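Local coordinates for protein Polyphosphate:AMP phosphotransferase (Meiothermus ruber H328, PDB 5O6M) that transfers phosphate from inorganic polyphosphate to nucleoside mono- and diphosphates, converting AMP to ADP and ADP to ATP, at residues Q140-Q143 with K144-H148; Y210-A213 with I214-T217; L43-L46 with Q47-Y51. The protein carries 1 engineered substitution. One frame throughout, in Å; residues are numbered along the deposited sequence.

Overall arrangement
Interactions 1 and 2 are neighbours, their centres 12 Å apart, whereas interaction 3 lies across the chain's centre, with its centre 36 Å from that of interaction 1 and 31 Å from that of interaction 2. The first two touch through Tyr146: its CD1 is 3.5 Å from CB of Glu216, its CE1 meets Ala213 and its OH meets CB of Ala212. Together they pack the start of helix 145-158 against helix 203-217. Both approach bound ATP: the side chain of Arg145 comes within about 7 Å of it and that of Tyr210 within about 8 Å. Interaction 3, in helix 29-53, touches neither, its nearest atoms being about 21 Å from interaction 2 and about 23 Å from interaction 1.

Interaction 1: Q140-Q143 with K144-H148; sequences QVWQ and KRYRH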
ATOM      1  N   GLN D 140     -27.876   9.597 -10.015  1.00 61.98           N
ATOM      2  CA  GLN D 140     -27.708  10.482  -8.870  1.00 64.11           C
ATOM      3  C   GLN D 140     -26.304  10.396  -8.289  1.00 67.15           C
ATOM      4  O   GLN D 140     -25.780  11.395  -7.781  1.00 65.35           O
ATOM      5  CB  GLN D 140     -28.741  10.136  -7.795  1.00 65.55           C
ATOM      6  CG  GLN D 140     -28.459  10.747  -6.424  1.00 76.57           C
ATOM      7  CD  GLN D 140     -29.252  12.009  -6.148  1.00 72.71           C
ATOM      8  OE1 GLN D 140     -29.999  12.486  -7.002  1.00 68.31           O
ATOM      9  NE2 GLN D 140     -29.094  12.554  -4.944  1.00 58.78           N
ATOM     10  N   VAL D 141     -25.674   9.224  -8.362  1.00 56.69           N
ATOM     11  CA  VAL D 141     -24.325   9.072  -7.825  1.00 67.23           C
ATOM     12  C   VAL D 141     -23.278   9.594  -8.803  1.00 55.65           C
ATOM     13  O   VAL D 141     -22.537  10.534  -8.496  1.00 64.00           O
ATOM     14  CB  VAL D 141     -24.060   7.604  -7.439  1.00 62.97           C
ATOM     15  CG1 VAL D 141     -22.611   7.422  -7.022  1.00 60.97           C
ATOM     16  CG2 VAL D 141     -24.990   7.187  -6.308  1.00 63.83           C
ATOM     17  N   TRP D 142     -23.202   9.000  -9.998  1.00 53.01           N
ATOM     18  CA  TRP D 142     -22.089   9.334 -10.882  1.00 59.48           C
ATOM     19  C   TRP D 142     -22.204  10.729 -11.480  1.00 54.09           C
ATOM     20  O   TRP D 142     -21.216  11.224 -12.032  1.00 56.48           O
ATOM     21  CB  TRP D 142     -21.939   8.290 -11.999  1.00 55.88           C
ATOM     22  CG  TRP D 142     -23.129   8.097 -12.891  1.00 55.52           C
ATOM     23  CD1 TRP D 142     -23.975   7.026 -12.903  1.00 61.80           C
ATOM     24  CD2 TRP D 142     -23.574   8.969 -13.940  1.00 59.63           C
ATOM     25  NE1 TRP D 142     -24.934   7.189 -13.873  1.00 57.56           N
ATOM     26  CE2 TRP D 142     -24.708   8.372 -14.526  1.00 63.00           C
ATOM     27  CE3 TRP D 142     -23.128  10.199 -14.434  1.00 61.38           C
ATOM     28  CZ2 TRP D 142     -25.405   8.965 -15.580  1.00 60.48           C
ATOM     29  CZ3 TRP D 142     -23.821  10.785 -15.482  1.00 61.24           C
ATOM     30  CH2 TRP D 142     -24.946  10.168 -16.042  1.00 56.42           C
ATOM     31  N   GLN D 143     -23.368  11.374 -11.384  1.00 50.93           N
ATOM     32  CA  GLN D 143     -23.476  12.758 -11.830  1.00 53.12           C
ATOM     33  C   GLN D 143     -22.677  13.693 -10.931  1.00 52.16           C
ATOM     34  O   GLN D 143     -22.151  14.709 -11.402  1.00 49.05           O
ATOM     35  CB  GLN D 143     -24.947  13.180 -11.878  1.00 55.32           C
ATOM     36  CG  GLN D 143     -25.190  14.686 -11.801  1.00 68.14           C
ATOM     37  CD  GLN D 143     -24.700  15.437 -13.032  1.00 76.90           C
ATOM     38  OE1 GLN D 143     -24.344  14.832 -14.045  1.00 73.52           O
ATOM     39  NE2 GLN D 143     -24.683  16.765 -12.947  1.00 72.31           N
ATOM     40  N   LYS D 144     -22.566  13.366  -9.641  1.00 52.98           N
ATOM     41  CA  LYS D 144     -21.794  14.207  -8.738  1.00 50.01           C
ATOM     42  C   LYS D 144     -20.296  14.075  -8.970  1.00 53.01           C
ATOM     43  O   LYS D 144     -19.524  14.892  -8.456  1.00 46.39           O
ATOM     44  CB  LYS D 144     -22.115  13.880  -7.282  1.00 55.00           C
ATOM     45  CG  LYS D 144     -23.597  13.865  -6.972  1.00 68.17           C
ATOM     46  CD  LYS D 144     -23.851  14.545  -5.640  1.00 60.79           C
ATOM     47  CE  LYS D 144     -25.268  14.355  -5.150  1.00 70.49           C
ATOM     48  NZ  LYS D 144     -25.496  12.935  -4.782  1.00 78.88           N
ATOM     49  N   ARG D 145     -19.869  13.057  -9.715  1.00 52.75           N
ATOM     50  CA  ARG D 145     -18.451  12.758  -9.834  1.00 50.23           C
ATOM     51  C   ARG D 145     -17.709  13.714 -10.758  1.00 40.44           C
ATOM     52  O   ARG D 145     -16.493  13.860 -10.612  1.00 48.36           O
ATOM     53  CB  ARG D 145     -18.275  11.313 -10.298  1.00 48.90           C
ATOM     54  CG  ARG D 145     -18.760  10.326  -9.244  1.00 52.06           C
ATOM     55  CD  ARG D 145     -18.667   8.884  -9.688  1.00 52.78           C
ATOM     56  NE  ARG D 145     -19.013   7.991  -8.583  1.00 55.25           N
ATOM     57  CZ  ARG D 145     -18.973   6.665  -8.649  1.00 49.82           C
ATOM     58  NH1 ARG D 145     -18.601   6.069  -9.774  1.00 49.80           N
ATOM     59  NH2 ARG D 145     -19.303   5.937  -7.590  1.00 46.44           N
ATOM     60  N   TYR D 146     -18.396  14.383 -11.688  1.00 50.95           N
ATOM     61  CA  TYR D 146     -17.714  15.388 -12.501  1.00 45.69           C
ATOM     62  C   TYR D 146     -17.136  16.478 -11.613  1.00 53.59           C
ATOM     63  O   TYR D 146     -16.006  16.935 -11.821  1.00 54.87           O
ATOM     64  CB  TYR D 146     -18.676  15.991 -13.524  1.00 45.61           C
ATOM     65  CG  TYR D 146     -19.303  14.976 -14.453  1.00 57.69           C
ATOM     66  CD1 TYR D 146     -18.536  14.295 -15.391  1.00 43.81           C
ATOM     67  CD2 TYR D 146     -20.661  14.687 -14.381  1.00 48.43           C
ATOM     68  CE1 TYR D 146     -19.108  13.364 -16.237  1.00 55.06           C
ATOM     69  CE2 TYR D 146     -21.241  13.756 -15.221  1.00 46.56           C
ATOM     70  CZ  TYR D 146     -20.461  13.098 -16.147  1.00 58.50           C
ATOM     71  OH  TYR D 146     -21.038  12.172 -16.984  1.00 60.54           O
ATOM     72  N   ARG D 147     -17.896  16.889 -10.599  1.00 45.95           N
ATOM     73  CA  ARG D 147     -17.402  17.869  -9.641  1.00 50.94           C
ATOM     74  C   ARG D 147     -16.225  17.318  -8.850  1.00 52.92           C
ATOM     75  O   ARG D 147     -15.173  17.961  -8.754  1.00 47.67           O
ATOM     76  CB  ARG D 147     -18.535  18.273  -8.699  1.00 52.19           C
ATOM     77  CG  ARG D 147     -18.066  18.988  -7.454  1.00 58.92           C
ATOM     78  CD  ARG D 147     -18.522  20.418  -7.409  1.00 58.67           C
ATOM     79  NE  ARG D 147     -18.576  20.889  -6.031  1.00 66.51           N
ATOM     80  CZ  ARG D 147     -18.610  22.169  -5.680  1.00 77.04           C
ATOM     81  NH1 ARG D 147     -18.647  22.502  -4.397  1.00 69.98           N
ATOM     82  NH2 ARG D 147     -18.588  23.116  -6.612  1.00 73.27           N
ATOM     83  N   HIS D 148     -16.384  16.115  -8.288  1.00 45.33           N
ATOM     84  CA  HIS D 148     -15.301  15.464  -7.557  1.00 46.36           C
ATOM     85  C   HIS D 148     -14.001  15.499  -8.346  1.00 44.72           C
ATOM     86  O   HIS D 148     -12.932  15.797  -7.802  1.00 47.40           O
ATOM     87  CB  HIS D 148     -15.675  14.012  -7.253  1.00 42.28           C
ATOM     88  CG  HIS D 148     -16.958  13.855  -6.502  1.00 53.20           C
ATOM     89  ND1 HIS D 148     -17.611  12.645  -6.402  1.00 54.41           N
ATOM     90  CD2 HIS D 148     -17.702  14.746  -5.807  1.00 45.85           C
ATOM     91  CE1 HIS D 148     -18.708  12.800  -5.680  1.00 44.25           C
ATOM     92  NE2 HIS D 148     -18.787  14.065  -5.309  1.00 45.94           N
TER
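Val141 and Lys144 join the two segments through the backbone: Lys144 N donates to Val141 O at 3.1 Å. The C=O...donor angle is 127°, and the donor sits well above the carbonyl plane, off the lone pairs. One residue on, Arg145 N reaches Trp142 O at 3.2 Å in a weak bond with the same three-residue spacing. A side chain adds a third, also weak, bond: Lys144 bends at its second and fourth torsions, which carries NZ back to Gln140 O at 3.4 Å.

Aromatic packing accounts for the second group of contacts. The side chains of Trp142 and Tyr146 run side by side in the same direction. The six-membered part of the indole meets the phenol: Trp142 CZ3 is 3.9 Å from Tyr146 CE2, which lies at the indole edge and in its plane. With CG between the backbone N and the carbonyl carbon (chi1 59°), the indole of Trp142 lies beside this phenol. Gln143 approaches the same phenol, with OE1 in plane at the ring edge, 3.5 Å from Tyr146 CE2; amide and ring planes are 64° apart.

Arg145 supplies the third group. Extended from CG to NE, its chain runs along Trp142, CD lying 3.7 Å from Trp142 CA, and its NH2 reaches Val141 CG1 at 3.7 Å. The charged end is held elsewhere: NH2 makes a salt bridge to Glu159 of the second subunit, NH1 bonds to Asp127 O, and Tyr103 adds a cation-pi contact.

Two successive i to i+3 bonds give a turn, and here it joins helices 139-142 and 145-158. Asp127 belongs to the ATP pocket, so this junction stands between the nucleotide site and a subunit interface of the P-loop-type PPK2 domain.

Interaction 2: Y210-A213 with I214-T217; sequences YEAA and IRET
Tyr210 to Thr217 form the last two turns of helix 203-217, and the backbone shows the alpha-helical i to i+4 pattern. Ile214 N donates to Tyr210 O at 2.8 Å with an N-H...O angle of 162°; Arg215 N to Glu211 O and Glu216 N to Ala212 O follow, both at 2.9 Å. At Thr217 the series weakens: its N reaches Ala213 O with an angle of only 129°.

Side chains lean on the same carbonyls. Ile214 CG1 lies 3.1 Å from Tyr210 O, and Glu216 CG is just as close to Ala212 O. Arg215 CG leaves opposite the backbone N (chi1 179°), and the bend at chi3 then lays NH1 beside Ala212, 3.8 Å from CB. That NH1 also makes a salt bridge to a bound phosphate ion, probably from the crystallisation liquor, while NH2 forms a weaker one with Glu216 OE2. Glu216 has its stronger partner in Arg150 of helix 145-158, a tie between the two helices.

Beside the weak backbone bond of Thr217, its OG1, itself bonded by Trp224 NE1, donates to the same oxygen, Ala213 O, at 2.6 Å from above the carbonyl plane.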
ATOM      1  N   TYR D 210     -18.136  10.018 -23.008  1.00 48.90           N
ATOM      2  CA  TYR D 210     -16.852  10.683 -23.195  1.00 54.98           C
ATOM      3  C   TYR D 210     -17.033  12.177 -23.432  1.00 48.58           C
ATOM      4  O   TYR D 210     -16.295  12.993 -22.868  1.00 59.65           O
ATOM      5  CB  TYR D 210     -16.077  10.036 -24.341  1.00 50.84           C
ATOM      6  CG  TYR D 210     -15.140   8.940 -23.888  1.00 49.60           C
ATOM      7  CD1 TYR D 210     -14.012   9.235 -23.131  1.00 56.35           C
ATOM      8  CD2 TYR D 210     -15.370   7.611 -24.226  1.00 51.11           C
ATOM      9  CE1 TYR D 210     -13.144   8.240 -22.714  1.00 53.01           C
ATOM     10  CE2 TYR D 210     -14.507   6.606 -23.815  1.00 49.22           C
ATOM     11  CZ  TYR D 210     -13.395   6.928 -23.060  1.00 49.32           C
ATOM     12  OH  TYR D 210     -12.533   5.938 -22.648  1.00 49.05           O
ATOM     13  N   GLU D 211     -18.008  12.560 -24.257  1.00 56.05           N
ATOM     14  CA  GLU D 211     -18.249  13.982 -24.477  1.00 57.22           C
ATOM     15  C   GLU D 211     -18.657  14.669 -23.180  1.00 51.13           C
ATOM     16  O   GLU D 211     -18.200  15.780 -22.884  1.00 51.06           O
ATOM     17  CB  GLU D 211     -19.304  14.186 -25.563  1.00 53.25           C
ATOM     18  CG  GLU D 211     -19.570  15.655 -25.871  1.00 71.99           C
ATOM     19  CD  GLU D 211     -20.523  15.857 -27.034  1.00 74.14           C
ATOM     20  OE1 GLU D 211     -21.739  16.015 -26.796  1.00 67.31           O
ATOM     21  OE2 GLU D 211     -20.047  15.854 -28.191  1.00 74.87           O
ATOM     22  N   ALA D 212     -19.529  14.029 -22.399  1.00 48.82           N
ATOM     23  CA  ALA D 212     -19.932  14.602 -21.119  1.00 63.71           C
ATOM     24  C   ALA D 212     -18.736  14.725 -20.183  1.00 58.30           C
ATOM     25  O   ALA D 212     -18.511  15.777 -19.574  1.00 54.74           O
ATOM     26  CB  ALA D 212     -21.031  13.750 -20.486  1.00 55.94           C
ATOM     27  N   ALA D 213     -17.962  13.646 -20.048  1.00 57.85           N
ATOM     28  CA  ALA D 213     -16.793  13.673 -19.174  1.00 51.17           C
ATOM     29  C   ALA D 213     -15.800  14.739 -19.618  1.00 51.04           C
ATOM     30  O   ALA D 213     -15.303  15.522 -18.801  1.00 57.24           O
ATOM     31  CB  ALA D 213     -16.129  12.296 -19.146  1.00 50.20           C
ATOM     32  N   ILE D 214     -15.512  14.799 -20.921  1.00 53.07           N
ATOM     33  CA  ILE D 214     -14.515  15.749 -21.406  1.00 49.72           C
ATOM     34  C   ILE D 214     -15.005  17.181 -21.235  1.00 48.38           C
ATOM     35  O   ILE D 214     -14.258  18.054 -20.780  1.00 52.04           O
ATOM     36  CB  ILE D 214     -14.150  15.436 -22.868  1.00 52.47           C
ATOM     37  CG1 ILE D 214     -13.360  14.123 -22.934  1.00 50.02           C
ATOM     38  CG2 ILE D 214     -13.377  16.594 -23.484  1.00 46.40           C
ATOM     39  CD1 ILE D 214     -13.205  13.555 -24.325  1.00 43.00           C
ATOM     40  N   ARG D 215     -16.262  17.443 -21.596  1.00 51.95           N
ATOM     41  CA  ARG D 215     -16.833  18.774 -21.411  1.00 54.17           C
ATOM     42  C   ARG D 215     -16.861  19.180 -19.938  1.00 58.45           C
ATOM     43  O   ARG D 215     -16.630  20.349 -19.604  1.00 49.92           O
ATOM     44  CB  ARG D 215     -18.230  18.825 -22.033  1.00 56.16           C
ATOM     45  CG  ARG D 215     -18.949  20.154 -21.885  1.00 66.85           C
ATOM     46  CD  ARG D 215     -20.391  20.066 -22.381  1.00 66.43           C
ATOM     47  NE  ARG D 215     -21.019  18.768 -22.141  1.00 67.85           N
ATOM     48  CZ  ARG D 215     -21.759  18.468 -21.078  1.00 73.94           C
ATOM     49  NH1 ARG D 215     -22.289  17.257 -20.963  1.00 72.78           N
ATOM     50  NH2 ARG D 215     -21.968  19.372 -20.129  1.00 80.06           N
ATOM     51  N   GLU D 216     -17.134  18.229 -19.041  1.00 51.05           N
ATOM     52  CA  GLU D 216     -17.297  18.564 -17.627  1.00 56.12           C
ATOM     53  C   GLU D 216     -15.968  18.772 -16.912  1.00 54.11           C
ATOM     54  O   GLU D 216     -15.920  19.504 -15.918  1.00 53.15           O
ATOM     55  CB  GLU D 216     -18.092  17.473 -16.900  1.00 57.58           C
ATOM     56  CG  GLU D 216     -19.589  17.469 -17.176  1.00 63.17           C
ATOM     57  CD  GLU D 216     -20.324  18.596 -16.467  1.00 70.71           C
ATOM     58  OE1 GLU D 216     -19.786  19.132 -15.473  1.00 71.88           O
ATOM     59  OE2 GLU D 216     -21.446  18.942 -16.897  1.00 80.49           O
ATOM     60  N   THR D 217     -14.887  18.142 -17.378  1.00 54.39           N
ATOM     61  CA  THR D 217     -13.658  18.089 -16.597  1.00 50.54           C
ATOM     62  C   THR D 217     -12.446  18.695 -17.287  1.00 52.73           C
ATOM     63  O   THR D 217     -11.345  18.633 -16.725  1.00 47.94           O
ATOM     64  CB  THR D 217     -13.337  16.642 -16.203  1.00 42.91           C
ATOM     65  OG1 THR D 217     -13.092  15.866 -17.382  1.00 48.61           O
ATOM     66  CG2 THR D 217     -14.499  16.033 -15.426  1.00 45.42           C
TER

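Interaction 3: L43-L46 with Q47-Y51; sequences LEKL and QELLY
Gln47 N donates to Leu43 O at 2.9 Å, with an N-H...O angle of 159° and the donor lying nearly along the C=O axis. Three further i to i+4 bonds carry the helix across the two segments. Leu50 N to Leu46 O is 3.0 Å long and almost straight at 174°. The two between are longer: Glu48 N stands 3.3 Å from Glu44 O, and the Leu49 N to Lys45 O bond is weak. The unbroken i to i+4 series marks a continuous alpha-helix.

Lys45 and Leu49 make the side-chain contact. The lysine starts anti to its backbone N (chi1 -156°), turns at chi2 and then runs straight, which takes its end along the helix instead of outward. There NZ comes to 3.7 Å from Leu49 CD1, a contact of ammonium with methyl in which the two chains cross at a slant. Tyr254 touches both residues, and Glu187 of the third subunit packs on Lys45.

Carbonyl oxygens take up the remaining side-chain contacts. Glu48 bends at chi2, and its CG lies 3.3 Å from Glu44 O; its side chain also packs on Arg75 of the third subunit. Leu49 CB approaches Leu46 O to 3.4 Å. Gln47 likewise folds at chi2, which brings NE2 to 4.0 Å from Glu44 O, too long for a bond, and this buried nitrogen has no partner in the model.

On another flank Leu43 and Leu46 pack against helix 232-249. The chemistry implies a division of labour: backbone bonds hold this part of helix 29-53 together, Leu43 and Leu46 attach it to helix 232-249, and Lys45 and Glu48 face another subunit.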
ATOM      1  N   LEU D  43      12.281  13.632 -25.573  1.00 54.44           N
ATOM      2  CA  LEU D  43      11.518  13.066 -24.466  1.00 56.47           C
ATOM      3  C   LEU D  43      12.431  12.304 -23.515  1.00 61.26           C
ATOM      4  O   LEU D  43      12.388  12.507 -22.296  1.00 62.76           O
ATOM      5  CB  LEU D  43      10.416  12.155 -25.010  1.00 58.08           C
ATOM      6  CG  LEU D  43       9.585  11.388 -23.985  1.00 53.84           C
ATOM      7  CD1 LEU D  43       8.895  12.349 -23.042  1.00 59.82           C
ATOM      8  CD2 LEU D  43       8.567  10.506 -24.693  1.00 53.41           C
ATOM      9  N   GLU D  44      13.275  11.423 -24.062  1.00 53.73           N
ATOM     10  CA  GLU D  44      14.221  10.690 -23.228  1.00 64.61           C
ATOM     11  C   GLU D  44      15.060  11.648 -22.394  1.00 56.58           C
ATOM     12  O   GLU D  44      15.202  11.480 -21.179  1.00 58.74           O
ATOM     13  CB  GLU D  44      15.127   9.810 -24.096  1.00 61.55           C
ATOM     14  CG  GLU D  44      14.432   8.633 -24.769  1.00 63.84           C
ATOM     15  CD  GLU D  44      15.358   7.849 -25.692  1.00 71.95           C
ATOM     16  OE1 GLU D  44      14.860   6.966 -26.426  1.00 55.98           O
ATOM     17  OE2 GLU D  44      16.583   8.114 -25.684  1.00 60.27           O
ATOM     18  N   LYS D  45      15.614  12.677 -23.038  1.00 65.89           N
ATOM     19  CA  LYS D  45      16.515  13.589 -22.341  1.00 64.85           C
ATOM     20  C   LYS D  45      15.767  14.447 -21.330  1.00 58.17           C
ATOM     21  O   LYS D  45      16.302  14.756 -20.258  1.00 71.31           O
ATOM     22  CB  LYS D  45      17.257  14.460 -23.357  1.00 70.09           C
ATOM     23  CG  LYS D  45      18.589  15.014 -22.868  1.00 85.38           C
ATOM     24  CD  LYS D  45      18.398  16.063 -21.785  1.00 82.26           C
ATOM     25  CE  LYS D  45      19.688  16.816 -21.513  1.00 88.40           C
ATOM     26  NZ  LYS D  45      19.488  17.903 -20.513  1.00 91.49           N
ATOM     27  N   LEU D  46      14.533  14.849 -21.649  1.00 54.61           N
ATOM     28  CA  LEU D  46      13.754  15.649 -20.704  1.00 64.18           C
ATOM     29  C   LEU D  46      13.351  14.829 -19.483  1.00 59.43           C
ATOM     30  O   LEU D  46      13.306  15.353 -18.361  1.00 62.03           O
ATOM     31  CB  LEU D  46      12.520  16.232 -21.393  1.00 57.26           C
ATOM     32  CG  LEU D  46      12.754  17.406 -22.345  1.00 53.15           C
ATOM     33  CD1 LEU D  46      11.663  17.468 -23.400  1.00 54.91           C
ATOM     34  CD2 LEU D  46      12.817  18.710 -21.569  1.00 50.87           C
ATOM     35  N   GLN D  47      13.051  13.543 -19.682  1.00 53.44           N
ATOM     36  CA  GLN D  47      12.712  12.676 -18.558  1.00 60.23           C
ATOM     37  C   GLN D  47      13.870  12.580 -17.569  1.00 65.94           C
ATOM     38  O   GLN D  47      13.661  12.625 -16.350  1.00 54.04           O
ATOM     39  CB  GLN D  47      12.310  11.294 -19.073  1.00 55.23           C
ATOM     40  CG  GLN D  47      11.851  10.330 -17.995  1.00 66.46           C
ATOM     41  CD  GLN D  47      13.007   9.673 -17.268  1.00 65.50           C
ATOM     42  OE1 GLN D  47      12.933   9.412 -16.067  1.00 64.45           O
ATOM     43  NE2 GLN D  47      14.085   9.401 -17.996  1.00 59.19           N
ATOM     44  N   GLU D  48      15.102  12.446 -18.074  1.00 61.47           N
ATOM     45  CA  GLU D  48      16.256  12.364 -17.182  1.00 59.39           C
ATOM     46  C   GLU D  48      16.407  13.631 -16.352  1.00 59.76           C
ATOM     47  O   GLU D  48      16.804  13.573 -15.183  1.00 64.98           O
ATOM     48  CB  GLU D  48      17.530  12.095 -17.986  1.00 68.71           C
ATOM     49  CG  GLU D  48      17.489  10.828 -18.833  1.00 73.26           C
ATOM     50  CD  GLU D  48      17.805   9.578 -18.025  1.00 75.05           C
ATOM     51  OE1 GLU D  48      17.794   8.469 -18.603  1.00 66.70           O
ATOM     52  OE2 GLU D  48      18.059   9.706 -16.808  1.00 94.95           O
ATOM     53  N   LEU D  49      16.091  14.789 -16.936  1.00 64.91           N
ATOM     54  CA  LEU D  49      16.079  16.025 -16.159  1.00 67.42           C
ATOM     55  C   LEU D  49      15.010  15.976 -15.071  1.00 54.83           C
ATOM     56  O   LEU D  49      15.290  16.246 -13.897  1.00 62.60           O
ATOM     57  CB  LEU D  49      15.864  17.224 -17.085  1.00 68.44           C
ATOM     58  CG  LEU D  49      17.095  18.103 -17.327  1.00 75.12           C
ATOM     59  CD1 LEU D  49      16.772  19.221 -18.308  1.00 79.65           C
ATOM     60  CD2 LEU D  49      17.643  18.669 -16.020  1.00 71.61           C
ATOM     61  N   LEU D  50      13.771  15.649 -15.450  1.00 60.32           N
ATOM     62  CA  LEU D  50      12.686  15.521 -14.479  1.00 54.76           C
ATOM     63  C   LEU D  50      13.114  14.663 -13.292  1.00 47.45           C
ATOM     64  O   LEU D  50      13.042  15.091 -12.136  1.00 46.87           O
ATOM     65  CB  LEU D  50      11.456  14.914 -15.158  1.00 50.81           C
ATOM     66  CG  LEU D  50      10.217  14.629 -14.307  1.00 52.72           C
ATOM     67  CD1 LEU D  50       9.536  15.928 -13.885  1.00 46.02           C
ATOM     68  CD2 LEU D  50       9.246  13.704 -15.039  1.00 40.67           C
ATOM     69  N   TYR D  51      13.568  13.440 -13.574  1.00 57.77           N
ATOM     70  CA  TYR D  51      13.999  12.529 -12.518  1.00 51.87           C
ATOM     71  C   TYR D  51      15.120  13.135 -11.683  1.00 53.91           C
ATOM     72  O   TYR D  51      15.092  13.073 -10.447  1.00 54.68           O
ATOM     73  CB  TYR D  51      14.441  11.202 -13.139  1.00 55.91           C
ATOM     74  CG  TYR D  51      14.769  10.119 -12.140  1.00 63.89           C
ATOM     75  CD1 TYR D  51      13.762   9.428 -11.478  1.00 73.70           C
ATOM     76  CD2 TYR D  51      16.086   9.773 -11.872  1.00 63.70           C
ATOM     77  CE1 TYR D  51      14.058   8.431 -10.565  1.00 62.45           C
ATOM     78  CE2 TYR D  51      16.392   8.775 -10.961  1.00 75.15           C
ATOM     79  CZ  TYR D  51      15.372   8.107 -10.311  1.00 71.76           C
ATOM     80  OH  TYR D  51      15.670   7.115  -9.404  1.00 81.05           O
TER